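PDB 6KNS: putative metal-dependent hydrolase from Bacillus subtilis, which is a metallo-beta-lactamase fold protein that binds zinc and calcium and is probably a metal-dependent hydrolase related to the short-form tRNase Z enzymes. Local coordinates for residues A[172-186]-A[195-209]. Residues are numbered along the deposited sequence; the frame is centred on the assembly and turned at random.
Sequences SENADLLISECNFYA and HMNSLEAGRIAKEAG
E181 OE2 is gripped by two N-H groups. H195 ND1 gives it a short, straight bond of 2.6 Å, in the imidazole plane and on the syn lone pair. The backbone N of S162 gives the other. E181 OE1 takes M196 N at 2.8 Å from above the carboxylate plane. The glutamate reaches both because CG stands between the backbone N and the carbonyl carbon (chi1 80°) and the chain then bends at chi2. The in-plane bond to OE2 helps fix the rotation of the H195 ring, while OE1 holds the backbone at M196. N183 CB makes a CH-pi contact over a face of that ring, 4.1 Å from its centroid. Further on, F184 N bonds M196 O. N197 OD1 accepts from E200 N and E200 OE1 from N197 N, a capping box at the start of helix 198-208; N197 ND2 bonds Q188 O. The helix runs nearly antiparallel to strand 177-181, at 156°. A201 CB packs on S180 OG at 3.5 Å, and L178 CD2 meets I204 CG2 at 3.6 Å. At the far end N174 N bonds A208 O (3.0 Å), beside the Schellman motif at G209. These are the first strand and the helix of a beta-alpha-beta unit completed by strand 212-216. H195 is not a zinc ligand but lies beside D161, which is, in the second shell of the dinuclear zinc site of the metallo-beta-lactamase fold.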
loop_
_atom_site.group_PDB
_atom_site.type_symbol
_atom_site.label_atom_id
_atom_site.label_comp_id
_atom_site.label_asym_id
_atom_site.label_seq_id
_atom_site.Cartn_x
_atom_site.Cartn_y
_atom_site.Cartn_z
ATOM N N SER A 172 -23.874 6.936 17.798
ATOM C CA SER A 172 -24.379 6.627 16.461
ATOM C C SER A 172 -25.865 6.957 16.308
ATOM O O SER A 172 -26.448 6.638 15.269
ATOM C CB SER A 172 -24.196 5.137 16.147
ATOM O OG SER A 172 -22.860 4.704 16.372
ATOM N N GLU A 173 -26.469 7.596 17.317
ATOM C CA GLU A 173 -27.912 7.817 17.336
ATOM C C GLU A 173 -28.482 8.457 16.061
ATOM O O GLU A 173 -28.083 9.545 15.636
ATOM C CB GLU A 173 -28.352 8.650 18.563
ATOM C CG GLU A 173 -29.869 8.642 18.710
ATOM C CD GLU A 173 -30.367 9.148 20.065
ATOM O OE1 GLU A 173 -29.654 9.934 20.727
ATOM O OE2 GLU A 173 -31.488 8.764 20.442
ATOM N N ASN A 174 -29.425 7.750 15.464
ATOM C CA ASN A 174 -30.101 8.187 14.258
ATOM C C ASN A 174 -29.213 8.353 13.035
ATOM O O ASN A 174 -29.621 8.994 12.088
ATOM C CB ASN A 174 -30.926 9.442 14.528
ATOM C CG ASN A 174 -31.941 9.239 15.641
ATOM O OD1 ASN A 174 -32.175 10.141 16.443
ATOM N ND2 ASN A 174 -32.546 8.055 15.699
ATOM N N ALA A 175 -28.017 7.767 13.020
ATOM C CA ALA A 175 -27.183 7.809 11.803
ATOM C C ALA A 175 -27.963 7.203 10.637
ATOM O O ALA A 175 -28.653 6.180 10.794
ATOM C CB ALA A 175 -25.887 7.058 12.009
ATOM N N ASP A 176 -27.843 7.812 9.462
ATOM C CA ASP A 176 -28.432 7.203 8.251
ATOM C C ASP A 176 -27.713 5.909 7.855
ATOM O O ASP A 176 -28.357 4.954 7.428
ATOM C CB ASP A 176 -28.434 8.197 7.092
ATOM C CG ASP A 176 -29.206 9.456 7.440
ATOM O OD1 ASP A 176 -30.446 9.362 7.574
ATOM O OD2 ASP A 176 -28.580 10.520 7.638
ATOM N N LEU A 177 -26.396 5.888 8.010
ATOM C CA LEU A 177 -25.559 4.736 7.631
ATOM C C LEU A 177 -24.575 4.532 8.757
ATOM O O LEU A 177 -23.898 5.469 9.171
ATOM C CB LEU A 177 -24.803 4.976 6.312
ATOM C CG LEU A 177 -23.769 3.929 5.867
ATOM C CD1 LEU A 177 -24.425 2.624 5.558
ATOM C CD2 LEU A 177 -22.975 4.391 4.658
ATOM N N LEU A 178 -24.556 3.327 9.297
ATOM C CA LEU A 178 -23.544 2.934 10.246
ATOM C C LEU A 178 -22.599 2.000 9.516
ATOM O O LEU A 178 -23.005 0.897 9.148
ATOM C CB LEU A 178 -24.156 2.177 11.422
ATOM C CG LEU A 178 -23.173 1.571 12.427
ATOM C CD1 LEU A 178 -22.284 2.651 13.049
ATOM C CD2 LEU A 178 -23.936 0.822 13.518
ATOM N N ILE A 179 -21.359 2.442 9.361
ATOM C CA ILE A 179 -20.284 1.604 8.893
ATOM C C ILE A 179 -19.528 1.022 10.113
ATOM O O ILE A 179 -18.827 1.732 10.814
ATOM C CB ILE A 179 -19.334 2.365 7.990
ATOM C CG1 ILE A 179 -20.125 3.077 6.870
ATOM C CG2 ILE A 179 -18.293 1.372 7.441
ATOM C CD1 ILE A 179 -19.241 3.982 5.947
ATOM N N SER A 180 -19.702 -0.283 10.339
ATOM C CA SER A 180 -19.157 -0.965 11.475
ATOM C C SER A 180 -18.169 -1.993 11.032
ATOM O O SER A 180 -18.427 -2.771 10.123
ATOM C CB SER A 180 -20.235 -1.699 12.265
ATOM O OG SER A 180 -19.657 -2.298 13.411
ATOM N N GLU A 181 -17.037 -1.992 11.710
ATOM C CA GLU A 181 -16.094 -3.056 11.599
ATOM C C GLU A 181 -16.836 -4.348 11.989
ATOM O O GLU A 181 -17.800 -4.328 12.772
ATOM C CB GLU A 181 -14.859 -2.762 12.464
ATOM C CG GLU A 181 -14.959 -3.039 13.956
ATOM C CD GLU A 181 -13.909 -4.069 14.381
ATOM O OE1 GLU A 181 -14.181 -5.297 14.270
ATOM O OE2 GLU A 181 -12.801 -3.636 14.784
ATOM N N CYS A 182 -16.419 -5.449 11.392
ATOM C CA CYS A 182 -17.005 -6.723 11.679
ATOM C C CYS A 182 -16.001 -7.805 11.368
ATOM O O CYS A 182 -16.207 -8.601 10.482
ATOM C CB CYS A 182 -18.262 -6.859 10.824
ATOM S SG CYS A 182 -19.282 -8.271 11.193
ATOM N N ASN A 183 -14.909 -7.839 12.103
ATOM C CA ASN A 183 -13.798 -8.716 11.778
ATOM C C ASN A 183 -14.043 -10.173 12.204
ATOM O O ASN A 183 -13.290 -11.034 11.801
ATOM C CB ASN A 183 -12.511 -8.190 12.438
ATOM C CG ASN A 183 -11.257 -8.453 11.583
ATOM O OD1 ASN A 183 -11.103 -9.518 10.970
ATOM N ND2 ASN A 183 -10.399 -7.488 11.515
ATOM N N PHE A 184 -15.074 -10.426 13.028
ATOM C CA PHE A 184 -15.369 -11.762 13.573
ATOM C C PHE A 184 -16.812 -12.212 13.364
ATOM O O PHE A 184 -17.698 -11.373 13.254
ATOM C CB PHE A 184 -15.040 -11.798 15.076
ATOM C CG PHE A 184 -13.568 -11.795 15.364
ATOM C CD1 PHE A 184 -12.898 -12.959 15.589
ATOM C CD2 PHE A 184 -12.857 -10.617 15.392
ATOM C CE1 PHE A 184 -11.507 -12.954 15.847
ATOM C CE2 PHE A 184 -11.483 -10.596 15.630
ATOM C CZ PHE A 184 -10.813 -11.754 15.869
ATOM N N TYR A 185 -17.030 -13.539 13.313
ATOM C CA TYR A 185 -18.351 -14.145 13.114
ATOM C C TYR A 185 -19.076 -14.249 14.453
ATOM O O TYR A 185 -18.472 -14.081 15.510
ATOM C CB TYR A 185 -18.224 -15.533 12.437
ATOM C CG TYR A 185 -17.728 -15.418 10.994
ATOM C CD1 TYR A 185 -16.365 -15.391 10.686
ATOM C CD2 TYR A 185 -18.629 -15.239 9.944
ATOM C CE1 TYR A 185 -15.922 -15.258 9.356
ATOM C CE2 TYR A 185 -18.207 -15.099 8.623
ATOM C CZ TYR A 185 -16.846 -15.087 8.339
ATOM O OH TYR A 185 -16.438 -14.965 7.046
ATOM N N ALA A 186 -20.368 -14.553 14.397
ATOM C CA ALA A 186 -21.270 -14.498 15.555
ATOM C C ALA A 186 -20.831 -15.403 16.675
ATOM O O ALA A 186 -21.044 -15.085 17.835
ATOM C CB ALA A 186 -22.728 -14.855 15.132
ATOM N N HIS A 195 -11.722 -6.045 18.351
ATOM C CA HIS A 195 -12.667 -6.079 17.227
ATOM C C HIS A 195 -14.063 -6.531 17.644
ATOM O O HIS A 195 -14.286 -7.014 18.750
ATOM C CB HIS A 195 -12.153 -6.989 16.108
ATOM C CG HIS A 195 -10.911 -6.497 15.446
ATOM N ND1 HIS A 195 -10.814 -5.250 14.853
ATOM C CD2 HIS A 195 -9.710 -7.099 15.259
ATOM C CE1 HIS A 195 -9.608 -5.111 14.331
ATOM N NE2 HIS A 195 -8.909 -6.203 14.593
ATOM N N MET A 196 -15.008 -6.368 16.732
ATOM C CA MET A 196 -16.394 -6.790 16.958
ATOM C C MET A 196 -16.826 -7.929 16.039
ATOM O O MET A 196 -16.199 -8.183 15.016
ATOM C CB MET A 196 -17.321 -5.591 16.752
ATOM C CG MET A 196 -17.391 -4.687 18.002
ATOM S SD MET A 196 -18.634 -3.396 17.867
ATOM C CE MET A 196 -17.881 -2.335 16.619
ATOM N N ASN A 197 -17.911 -8.606 16.423
ATOM C CA ASN A 197 -18.556 -9.560 15.546
ATOM C C ASN A 197 -19.894 -9.026 14.987
ATOM O O ASN A 197 -20.341 -7.908 15.273
ATOM C CB ASN A 197 -18.726 -10.941 16.225
ATOM C CG ASN A 197 -19.732 -10.940 17.398
ATOM O OD1 ASN A 197 -20.608 -10.070 17.526
ATOM N ND2 ASN A 197 -19.609 -11.940 18.244
ATOM N N SER A 198 -20.497 -9.855 14.168
ATOM C CA SER A 198 -21.755 -9.570 13.508
ATOM C C SER A 198 -22.889 -9.206 14.464
ATOM O O SER A 198 -23.631 -8.265 14.188
ATOM C CB SER A 198 -22.141 -10.791 12.625
ATOM O OG SER A 198 -21.996 -12.011 13.374
ATOM N N LEU A 199 -23.009 -9.908 15.593
ATOM C CA LEU A 199 -24.073 -9.620 16.553
ATOM C C LEU A 199 -23.896 -8.236 17.184
ATOM O O LEU A 199 -24.867 -7.508 17.427
ATOM C CB LEU A 199 -24.132 -10.695 17.632
ATOM C CG LEU A 199 -24.300 -12.141 17.132
ATOM C CD1 LEU A 199 -24.328 -13.146 18.319
ATOM C CD2 LEU A 199 -25.553 -12.309 16.273
ATOM N N GLU A 200 -22.639 -7.870 17.421
ATOM C CA GLU A 200 -22.310 -6.602 18.067
ATOM C C GLU A 200 -22.555 -5.422 17.128
ATOM O O GLU A 200 -23.144 -4.399 17.528
ATOM C CB GLU A 200 -20.881 -6.640 18.589
ATOM C CG GLU A 200 -20.772 -7.547 19.848
ATOM C CD GLU A 200 -19.358 -8.039 20.158
ATOM O OE1 GLU A 200 -18.491 -8.091 19.253
ATOM O OE2 GLU A 200 -19.125 -8.420 21.323
ATOM N N ALA A 201 -22.146 -5.580 15.876
ATOM C CA ALA A 201 -22.451 -4.579 14.870
ATOM C C ALA A 201 -23.983 -4.428 14.792
ATOM O O ALA A 201 -24.498 -3.323 14.741
ATOM C CB ALA A 201 -21.857 -4.969 13.528
ATOM N N GLY A 202 -24.699 -5.541 14.774
ATOM C CA GLY A 202 -26.154 -5.508 14.681
ATOM C C GLY A 202 -26.799 -4.779 15.846
ATOM O O GLY A 202 -27.775 -4.034 15.691
ATOM N N ARG A 203 -26.240 -5.012 17.021
ATOM C CA ARG A 203 -26.769 -4.451 18.234
ATOM C C ARG A 203 -26.660 -2.944 18.188
ATOM O O ARG A 203 -27.601 -2.242 18.552
ATOM C CB ARG A 203 -26.006 -5.007 19.431
ATOM C CG ARG A 203 -26.421 -4.347 20.734
ATOM C CD ARG A 203 -25.869 -5.072 21.941
ATOM N NE ARG A 203 -26.496 -4.545 23.169
ATOM C CZ ARG A 203 -26.010 -4.658 24.398
ATOM N NH1 ARG A 203 -24.852 -5.259 24.623
ATOM N NH2 ARG A 203 -26.696 -4.146 25.419
ATOM N N ILE A 204 -25.530 -2.445 17.696
ATOM C CA ILE A 204 -25.326 -0.995 17.602
ATOM C C ILE A 204 -26.331 -0.372 16.652
ATOM O O ILE A 204 -27.011 0.592 17.019
ATOM C CB ILE A 204 -23.911 -0.573 17.206
ATOM C CG1 ILE A 204 -22.882 -1.002 18.264
ATOM C CG2 ILE A 204 -23.866 0.914 17.083
ATOM C CD1 ILE A 204 -21.382 -1.051 17.759
ATOM N N ALA A 205 -26.467 -0.941 15.463
ATOM C CA ALA A 205 -27.414 -0.437 14.475
ATOM C C ALA A 205 -28.832 -0.453 15.088
ATOM O O ALA A 205 -29.612 0.488 14.927
ATOM C CB ALA A 205 -27.360 -1.294 13.233
ATOM N N LYS A 206 -29.143 -1.527 15.807
ATOM C CA LYS A 206 -30.488 -1.700 16.366
ATOM C C LYS A 206 -30.774 -0.633 17.406
ATOM O O LYS A 206 -31.713 0.142 17.256
ATOM C CB LYS A 206 -30.681 -3.087 16.992
ATOM C CG LYS A 206 -31.977 -3.194 17.803
ATOM C CD LYS A 206 -32.190 -4.596 18.326
ATOM C CE LYS A 206 -33.552 -4.711 18.982
ATOM N NZ LYS A 206 -33.501 -5.812 19.965
ATOM N N GLU A 207 -29.946 -0.578 18.441
ATOM C CA GLU A 207 -30.238 0.306 19.573
ATOM C C GLU A 207 -30.050 1.775 19.228
ATOM O O GLU A 207 -30.678 2.626 19.839
ATOM C CB GLU A 207 -29.416 -0.091 20.784
ATOM C CG GLU A 207 -29.805 -1.459 21.259
ATOM C CD GLU A 207 -29.302 -1.783 22.630
ATOM O OE1 GLU A 207 -29.361 -0.892 23.504
ATOM O OE2 GLU A 207 -28.868 -2.942 22.851
ATOM N N ALA A 208 -29.216 2.061 18.225
ATOM C CA ALA A 208 -29.025 3.447 17.761
ATOM C C ALA A 208 -30.147 3.892 16.810
ATOM O O ALA A 208 -30.261 5.068 16.491
ATOM C CB ALA A 208 -27.688 3.593 17.077
ATOM N N GLY A 209 -30.956 2.955 16.333
ATOM C CA GLY A 209 -31.883 3.250 15.224
ATOM C C GLY A 209 -31.159 3.692 13.948
ATOM O O GLY A 209 -31.525 4.668 13.344
#